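Side-chain contacts in kynurenine formamidase (Bacillus anthracis, PDB 4CO9), which hydrolyses N-formyl-L-kynurenine to L-kynurenine and formate at a binuclear zinc site, in the kynurenine pathway of tryptophan degradation: residues H164-K168 / H169-I173; I145-V149 / P150-P154; P127-R130 / A131-P135; V177-D180 / H181-D184. All blocks are in the same frame, centred on the assembly; numbering follows the deposited sequence. Where two conformers were deposited one is given.

Interaction 1: residues H164-K168 / H169-I173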
# COMPACT_ATOMS: atom_id res chain seq x y z
N HIS C 164 -0.21 10.92 -20.98
CA HIS C 164 -1.45 11.57 -21.39
C HIS C 164 -2.37 10.64 -22.18
O HIS C 164 -3.56 10.56 -21.90
CB HIS C 164 -1.15 12.84 -22.22
CG HIS C 164 -0.80 14.03 -21.39
ND1 HIS C 164 0.50 14.37 -21.10
CD2 HIS C 164 -1.59 14.95 -20.79
CE1 HIS C 164 0.50 15.46 -20.35
NE2 HIS C 164 -0.75 15.83 -20.15
N GLN C 165 -1.81 9.94 -23.17
CA GLN C 165 -2.63 9.09 -24.02
C GLN C 165 -3.19 7.90 -23.25
O GLN C 165 -4.34 7.52 -23.45
CB GLN C 165 -1.86 8.65 -25.26
CG GLN C 165 -1.70 9.76 -26.29
CD GLN C 165 -3.03 10.36 -26.70
OE1 GLN C 165 -3.93 9.66 -27.15
NE2 GLN C 165 -3.18 11.67 -26.51
N LEU C 166 -2.37 7.33 -22.37
CA LEU C 166 -2.82 6.20 -21.57
C LEU C 166 -4.03 6.59 -20.75
O LEU C 166 -5.09 5.95 -20.85
CB LEU C 166 -1.70 5.66 -20.68
CG LEU C 166 -0.61 4.89 -21.41
CD1 LEU C 166 0.60 4.66 -20.51
CD2 LEU C 166 -1.13 3.58 -21.95
N PHE C 167 -3.92 7.66 -19.97
CA PHE C 167 -5.05 8.06 -19.15
C PHE C 167 -6.25 8.56 -20.00
O PHE C 167 -7.40 8.35 -19.60
CB PHE C 167 -4.66 8.98 -17.97
CG PHE C 167 -4.41 8.22 -16.67
CD1 PHE C 167 -5.47 7.77 -15.89
CD2 PHE C 167 -3.12 7.96 -16.22
CE1 PHE C 167 -5.24 7.09 -14.70
CE2 PHE C 167 -2.89 7.29 -15.02
CZ PHE C 167 -3.95 6.86 -14.26
N LYS C 168 -6.00 9.14 -21.17
CA LYS C 168 -7.08 9.51 -22.10
C LYS C 168 -7.91 8.29 -22.48
O LYS C 168 -9.09 8.42 -22.82
CB LYS C 168 -6.49 10.13 -23.36
CG LYS C 168 -7.44 10.98 -24.20
CD LYS C 168 -6.77 11.41 -25.51
CE LYS C 168 -7.03 12.88 -25.85
NZ LYS C 168 -8.46 13.19 -25.98
N HIS C 169 -7.28 7.12 -22.48
CA HIS C 169 -7.95 5.86 -22.84
C HIS C 169 -8.26 4.99 -21.63
O HIS C 169 -8.44 3.79 -21.77
CB HIS C 169 -7.09 5.10 -23.84
CG HIS C 169 -7.04 5.74 -25.19
ND1 HIS C 169 -6.13 6.73 -25.50
CD2 HIS C 169 -7.78 5.54 -26.30
CE1 HIS C 169 -6.31 7.11 -26.75
NE2 HIS C 169 -7.31 6.40 -27.26
N SER C 170 -8.31 5.61 -20.46
CA SER C 170 -8.67 4.96 -19.21
C SER C 170 -7.69 3.87 -18.78
O SER C 170 -8.07 2.97 -18.05
CB SER C 170 -10.10 4.40 -19.29
OG SER C 170 -11.02 5.47 -19.34
N ILE C 171 -6.43 3.99 -19.20
CA ILE C 171 -5.39 3.05 -18.83
C ILE C 171 -4.53 3.67 -17.73
O ILE C 171 -3.90 4.69 -17.92
CB ILE C 171 -4.48 2.68 -19.99
CG1 ILE C 171 -5.30 2.12 -21.14
CG2 ILE C 171 -3.43 1.67 -19.53
CD1 ILE C 171 -4.52 1.92 -22.42
N HIS C 172 -4.52 2.99 -16.59
CA HIS C 172 -3.79 3.43 -15.42
C HIS C 172 -2.35 2.97 -15.49
O HIS C 172 -2.02 2.11 -16.28
CB HIS C 172 -4.50 2.90 -14.19
CG HIS C 172 -5.88 3.45 -14.03
ND1 HIS C 172 -6.26 4.17 -12.92
CD2 HIS C 172 -6.95 3.42 -14.85
CE1 HIS C 172 -7.53 4.53 -13.05
NE2 HIS C 172 -7.97 4.09 -14.21
N ILE C 173 -1.49 3.57 -14.67
CA ILE C 173 -0.04 3.45 -14.82
C ILE C 173 0.62 3.00 -13.53
O ILE C 173 0.43 3.62 -12.47
CB ILE C 173 0.58 4.79 -15.26
CG1 ILE C 173 0.05 5.18 -16.64
CG2 ILE C 173 2.11 4.70 -15.28
CD1 ILE C 173 0.38 6.60 -17.05
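Leu166, Ile171 and Ile173 form the close-packed, buried side of this contact. The two methyls of Leu166 divide the work: CD2 lies 3.8 Å from CD1 of Ile171, while CD1 reaches CG1 of Ile173, the two side chains crossing at about a right angle. One ring face of Phe167 has the carbonyl oxygen of Ile171 over its centre, and CE1 at the ring edge points at the face of His172, 3.6 Å from ND1, in an edge-to-face pair with planes at 58°. That same ND1 is hydrogen-bonded to the hydroxyl of Tyr78. The helix 161-168 ends here in a Schellman motif with Ser170, at positive phi, as the C-prime residue: Ile171 N binds Leu166 O at 2.9 Å and Ser170 N binds Phe167 O at 3.0 Å. His169 N also donates to Leu166 O, from the opposite face of that carbonyl to Ile171 N. The reversal leads into strand 172-175, completing a beta-alpha-beta unit, and the side chain of Ile173 comes within about 5 Å of a zinc ion. The other side of the turn is looser and more exposed, with Ser170 and Lys168 at the surface. Here the His169 ring, its CG anti to the carbonyl carbon (chi1 -70°), lies alongside Gln165, and ND1 donates in its own plane to Gln165 O at 2.8 Å, nearly straight at 167°.

Interaction 2: residues I145-V149 / P150-P154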
# COMPACT_ATOMS: atom_id res chain seq x y z
N ILE C 145 -1.46 -0.64 -17.17
CA ILE C 145 -0.19 -1.00 -17.74
C ILE C 145 0.88 -0.77 -16.68
O ILE C 145 0.89 0.27 -16.00
CB ILE C 145 0.10 -0.22 -19.05
CG1 ILE C 145 1.28 -0.82 -19.80
CG2 ILE C 145 0.38 1.25 -18.80
CD1 ILE C 145 0.94 -2.04 -20.61
N GLY C 146 1.76 -1.76 -16.54
CA GLY C 146 2.88 -1.67 -15.60
C GLY C 146 4.18 -1.88 -16.33
O GLY C 146 4.24 -2.68 -17.27
N VAL C 147 5.21 -1.15 -15.92
CA VAL C 147 6.54 -1.28 -16.48
C VAL C 147 7.61 -1.44 -15.40
O VAL C 147 7.45 -0.92 -14.28
CB VAL C 147 6.90 -0.08 -17.40
CG1 VAL C 147 6.00 -0.09 -18.62
CG2 VAL C 147 6.80 1.24 -16.66
N ASP C 148 8.69 -2.14 -15.73
CA ASP C 148 9.79 -2.35 -14.78
C ASP C 148 10.86 -1.27 -14.86
O ASP C 148 12.04 -1.53 -14.59
CB ASP C 148 10.40 -3.74 -14.95
CG ASP C 148 10.99 -3.97 -16.32
OD1 ASP C 148 10.79 -3.13 -17.22
OD2 ASP C 148 11.64 -5.03 -16.52
N VAL C 149 10.45 -0.05 -15.21
CA VAL C 149 11.31 1.13 -15.26
C VAL C 149 10.53 2.32 -14.66
O VAL C 149 9.34 2.21 -14.41
CB VAL C 149 11.77 1.43 -16.70
CG1 VAL C 149 12.85 0.45 -17.12
CG2 VAL C 149 10.59 1.39 -17.66
N PRO C 150 11.21 3.45 -14.41
CA PRO C 150 10.54 4.55 -13.66
C PRO C 150 9.49 5.33 -14.42
O PRO C 150 8.75 6.09 -13.80
CB PRO C 150 11.70 5.49 -13.31
CG PRO C 150 12.92 4.65 -13.37
CD PRO C 150 12.67 3.65 -14.46
N SER C 151 9.44 5.18 -15.74
CA SER C 151 8.52 5.96 -16.53
C SER C 151 8.02 5.21 -17.76
O SER C 151 8.67 4.29 -18.25
CB SER C 151 9.19 7.26 -16.96
OG SER C 151 8.22 8.15 -17.50
N VAL C 152 6.84 5.62 -18.23
CA VAL C 152 6.32 5.17 -19.53
C VAL C 152 6.73 6.11 -20.67
O VAL C 152 6.53 5.78 -21.83
CB VAL C 152 4.78 5.02 -19.52
CG1 VAL C 152 4.36 3.95 -18.52
CG2 VAL C 152 4.09 6.34 -19.23
N ASP C 153 7.30 7.27 -20.33
CA ASP C 153 7.82 8.22 -21.32
C ASP C 153 9.33 8.35 -21.18
O ASP C 153 9.90 7.98 -20.13
CB ASP C 153 7.19 9.59 -21.13
CG ASP C 153 5.83 9.70 -21.76
OD1 ASP C 153 5.73 9.55 -22.99
OD2 ASP C 153 4.85 9.93 -21.02
N PRO C 154 10.00 8.89 -22.21
CA PRO C 154 11.44 9.07 -22.08
C PRO C 154 11.76 9.96 -20.88
O PRO C 154 11.00 10.87 -20.56
CB PRO C 154 11.85 9.74 -23.40
CG PRO C 154 10.77 9.36 -24.36
CD PRO C 154 9.52 9.31 -23.53
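The loop leaving strand 144-147 of the central mixed sheet turns back beside the binuclear zinc site, and this contact lies within its first bend, where Val147 and Val149 meet Pro150, Ser151 and Val152. All five are buried, and no hydrogen bond crosses between the segments, so van der Waals contact is what they share. Val147 has its CG2 branch between the backbone N and the carbonyl carbon (chi1 -66° for CG1), which presents that methyl to the returning chain, 3.9 Å from Ser151 O and 4.1 Å from Val152 CG1. The two valines cross at about a right angle. CG2 of Val149 approaches the same carbonyl oxygen more closely, at 3.5 Å, and thus Ser151 O faces methyl groups from both residues. At the Val149-Pro150 peptide bond, the proline ring brings CD to 3.3 Å from CB of Val149, a closeness set largely by the covalent link. Beyond the bend the loop runs along the metal site: the side chain of Ser151 lies about 4 Å from a zinc ion and about 3 Å from that of the zinc ligand His163. Asp153, through OD2, accepts a hydrogen bond from ND1 of His163, a second-shell contact that would help set the orientation of this ligand's ring. An ST turn links Ser151 to Asp153: Asp153 N donates to Ser151 OG at 3.1 Å, with an N-H...O angle of 160°.

Interaction 3: residues P127-R130 / A131-P135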
# COMPACT_ATOMS: atom_id res chain seq x y z
N PRO C 127 13.55 2.20 -22.13
CA PRO C 127 12.59 2.03 -23.22
C PRO C 127 11.29 2.71 -22.83
O PRO C 127 10.81 2.50 -21.73
CB PRO C 127 12.40 0.51 -23.30
CG PRO C 127 13.51 -0.07 -22.50
CD PRO C 127 13.77 0.93 -21.43
N HIS C 128 10.73 3.50 -23.73
CA HIS C 128 9.47 4.17 -23.45
C HIS C 128 8.34 3.48 -24.21
O HIS C 128 8.60 2.65 -25.07
CB HIS C 128 9.55 5.65 -23.82
CG HIS C 128 9.87 5.89 -25.26
ND1 HIS C 128 11.16 5.86 -25.74
CD2 HIS C 128 9.08 6.15 -26.32
CE1 HIS C 128 11.15 6.13 -27.04
NE2 HIS C 128 9.89 6.29 -27.42
N LEU C 129 7.11 3.85 -23.88
CA LEU C 129 5.93 3.40 -24.60
C LEU C 129 5.52 4.47 -25.60
O LEU C 129 5.51 5.66 -25.28
CB LEU C 129 4.78 3.15 -23.63
CG LEU C 129 5.12 2.30 -22.41
CD1 LEU C 129 3.85 2.01 -21.63
CD2 LEU C 129 5.82 1.00 -22.80
N ARG C 130 5.21 4.06 -26.82
CA ARG C 130 4.77 5.01 -27.84
C ARG C 130 3.28 5.25 -27.70
O ARG C 130 2.54 4.36 -27.28
CB ARG C 130 5.14 4.49 -29.23
CG ARG C 130 6.63 4.29 -29.41
CD ARG C 130 7.02 4.24 -30.88
NE ARG C 130 6.36 3.14 -31.58
CZ ARG C 130 6.75 1.87 -31.53
NH1 ARG C 130 7.81 1.49 -30.83
NH2 ARG C 130 6.06 0.95 -32.21
N ALA C 131 2.82 6.44 -28.08
CA ALA C 131 1.42 6.84 -27.89
C ALA C 131 0.39 5.88 -28.51
O ALA C 131 -0.68 5.67 -27.94
CB ALA C 131 1.19 8.24 -28.43
N ASP C 132 0.71 5.30 -29.65
CA ASP C 132 -0.24 4.39 -30.32
C ASP C 132 -0.53 3.10 -29.54
O ASP C 132 -1.40 2.32 -29.93
CB ASP C 132 0.21 4.09 -31.76
CG ASP C 132 1.42 3.16 -31.86
OD1 ASP C 132 1.92 2.62 -30.84
OD2 ASP C 132 1.87 2.93 -33.00
N ILE C 133 0.22 2.87 -28.46
CA ILE C 133 -0.06 1.75 -27.59
C ILE C 133 -1.43 1.90 -26.90
O ILE C 133 -2.09 0.91 -26.62
CB ILE C 133 1.07 1.60 -26.54
CG1 ILE C 133 1.17 0.17 -26.05
CG2 ILE C 133 0.85 2.54 -25.36
CD1 ILE C 133 2.37 -0.06 -25.15
N ALA C 134 -1.86 3.14 -26.66
CA ALA C 134 -3.04 3.40 -25.84
C ALA C 134 -4.39 3.03 -26.47
O ALA C 134 -5.17 2.31 -25.84
CB ALA C 134 -3.05 4.85 -25.37
N PRO C 135 -4.68 3.49 -27.70
CA PRO C 135 -5.90 3.00 -28.35
C PRO C 135 -5.90 1.48 -28.54
O PRO C 135 -6.93 0.84 -28.37
CB PRO C 135 -5.91 3.70 -29.72
CG PRO C 135 -4.87 4.77 -29.64
CD PRO C 135 -3.89 4.37 -28.58
O HOH W 1 3.48 0.85 -33.51
O HOH W 2 4.00 4.38 -32.99
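Arg130 leaves the backbone with CG anti to the carbonyl carbon (chi1 -60°) and bends at chi3 (-60°), whereas the carboxylate of Asp132 stands between its own N and carbonyl carbon (chi1 72°); the two charged groups therefore come near each other without touching. NE of Arg130 is 4.5 Å from OD1 of Asp132, which lies well out of the guanidinium plane, and no N-H points at it. Two waters make the connection instead, both in the guanidinium plane at its edge. One accepts from NH2 of Arg130 at 2.9 Å and donates to OD2 of Asp132 at 2.7 Å; the other accepts from NE of Arg130 and donates weakly to the same OD2. Both groups have direct partners outside the segments: NH1 bonds to OG of Ser92 and NH2 forms a salt bridge with Glu97, while OD1 accepts from the backbone N of Lys95. Alongside the water bridges, a type I beta turn from Arg130 to Ile133 carries the chain from strand 128-129 into helix 133-140. Ile133 N donates to Arg130 O at 3.0 Å from above the carbonyl plane, and CG2 of Ile133 presses on that oxygen at 3.1 Å. On the buried side CD1 of Ile133 reaches CB of Leu129 at 4.3 Å.

Interaction 4: residues V177-D180 / H181-D184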
# COMPACT_ATOMS: atom_id res chain seq x y z
N VAL C 177 7.93 -1.79 -11.22
CA VAL C 177 7.77 -3.17 -10.77
C VAL C 177 9.08 -3.94 -11.01
O VAL C 177 9.89 -3.52 -11.82
CB VAL C 177 6.57 -3.92 -11.40
CG1 VAL C 177 5.26 -3.38 -10.85
CG2 VAL C 177 6.59 -3.87 -12.92
N VAL C 178 9.26 -5.02 -10.26
CA VAL C 178 10.45 -5.87 -10.34
C VAL C 178 10.02 -7.22 -10.88
O VAL C 178 9.27 -7.94 -10.22
CB VAL C 178 11.05 -6.07 -8.95
CG1 VAL C 178 12.33 -6.89 -9.03
CG2 VAL C 178 11.30 -4.73 -8.28
N LEU C 179 10.47 -7.54 -12.09
CA LEU C 179 9.95 -8.71 -12.79
C LEU C 179 11.00 -9.73 -13.23
O LEU C 179 10.65 -10.72 -13.85
CB LEU C 179 9.15 -8.24 -14.02
CG LEU C 179 7.95 -7.34 -13.80
CD1 LEU C 179 7.35 -6.95 -15.14
CD2 LEU C 179 6.90 -7.99 -12.91
N ASP C 180 12.27 -9.52 -12.92
CA ASP C 180 13.29 -10.46 -13.42
C ASP C 180 13.22 -11.85 -12.75
O ASP C 180 13.65 -12.82 -13.34
CB ASP C 180 14.69 -9.85 -13.39
CG ASP C 180 15.02 -9.06 -14.67
OD1 ASP C 180 14.09 -8.62 -15.39
OD2 ASP C 180 16.22 -8.89 -14.95
N HIS C 181 12.59 -11.93 -11.58
CA HIS C 181 12.45 -13.18 -10.86
C HIS C 181 11.11 -13.89 -11.11
O HIS C 181 10.82 -14.88 -10.47
CB HIS C 181 12.65 -12.96 -9.36
CG HIS C 181 11.63 -12.06 -8.72
ND1 HIS C 181 11.62 -10.70 -8.93
CD2 HIS C 181 10.59 -12.33 -7.89
CE1 HIS C 181 10.60 -10.17 -8.27
NE2 HIS C 181 9.97 -11.13 -7.62
N VAL C 182 10.30 -13.39 -12.04
CA VAL C 182 9.02 -14.01 -12.33
C VAL C 182 8.89 -14.35 -13.81
O VAL C 182 9.37 -13.64 -14.69
CB VAL C 182 7.82 -13.14 -11.87
CG1 VAL C 182 7.99 -12.73 -10.42
CG2 VAL C 182 7.64 -11.92 -12.75
N ALA C 183 8.21 -15.45 -14.07
CA ALA C 183 8.03 -15.94 -15.42
C ALA C 183 6.88 -15.22 -16.09
O ALA C 183 5.97 -14.69 -15.42
CB ALA C 183 7.76 -17.44 -15.39
N ASP C 184 6.89 -15.22 -17.42
CA ASP C 184 5.77 -14.72 -18.20
C ASP C 184 4.53 -15.53 -17.88
O ASP C 184 4.61 -16.70 -17.51
CB ASP C 184 6.04 -14.84 -19.70
CG ASP C 184 7.13 -13.93 -20.18
OD1 ASP C 184 7.46 -12.94 -19.51
OD2 ASP C 184 7.63 -14.17 -21.30
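Leu179 O accepts hydrogen bonds from two groups, Val182 N at 3.2 Å and, from outside the two segments, NE of Arg112. The first closes a type I beta turn from Leu179 to Val182 in the loop between strands 172-175 and 185-190. It is fairly straight at 165°, though the donor stands above the carbonyl plane. Arg112 on strand 108-112 ties down more of this loop, bonding Val182 O through NH2 and forming a salt bridge with Asp184 through NH1. Methyl CG2 of Val182 also lies against Leu179 O, and it meets CD2 of Leu179 at 4.0 Å on the buried side of the turn. Opposite in character is His181, an exposed residue whose ring is swung back beside the preceding chain because CG sits between its backbone N and carbonyl carbon (chi1 63°). NE2 of the ring bonds to the carbonyl oxygen of Asp10, which fixes its far end on strand 9-10. CE1 approaches CG1 of Val178 at 3.8 Å, the two side chains crossing at about a right angle. The same CE1 lies 3.2 Å from Val178 O, a buried oxygen with no hydrogen-bonding partner in the model.

From the N terminus the four contacts follow in series, each local in sequence, and none encloses or crosses another. Interaction 3 opens helix 133-140 after strand 128-129; interaction 2 starts the loop after strand 144-147; interaction 1 ends helix 161-168 and starts strand 172-175; interaction 4 turns the chain on its way to strand 185-190. The first three are joined in space. Val152 O meets Leu129 N at 2.9 Å, linking interactions 2 and 3, and His172 O meets Ile145 N where neighbouring strands of the main sheet join interactions 1 and 2. Ala134 of interaction 3 packs on Gln165 and His169 of interaction 1. Interaction 4 touches only interaction 2, through Val177 and the residues Val147 and Asp148.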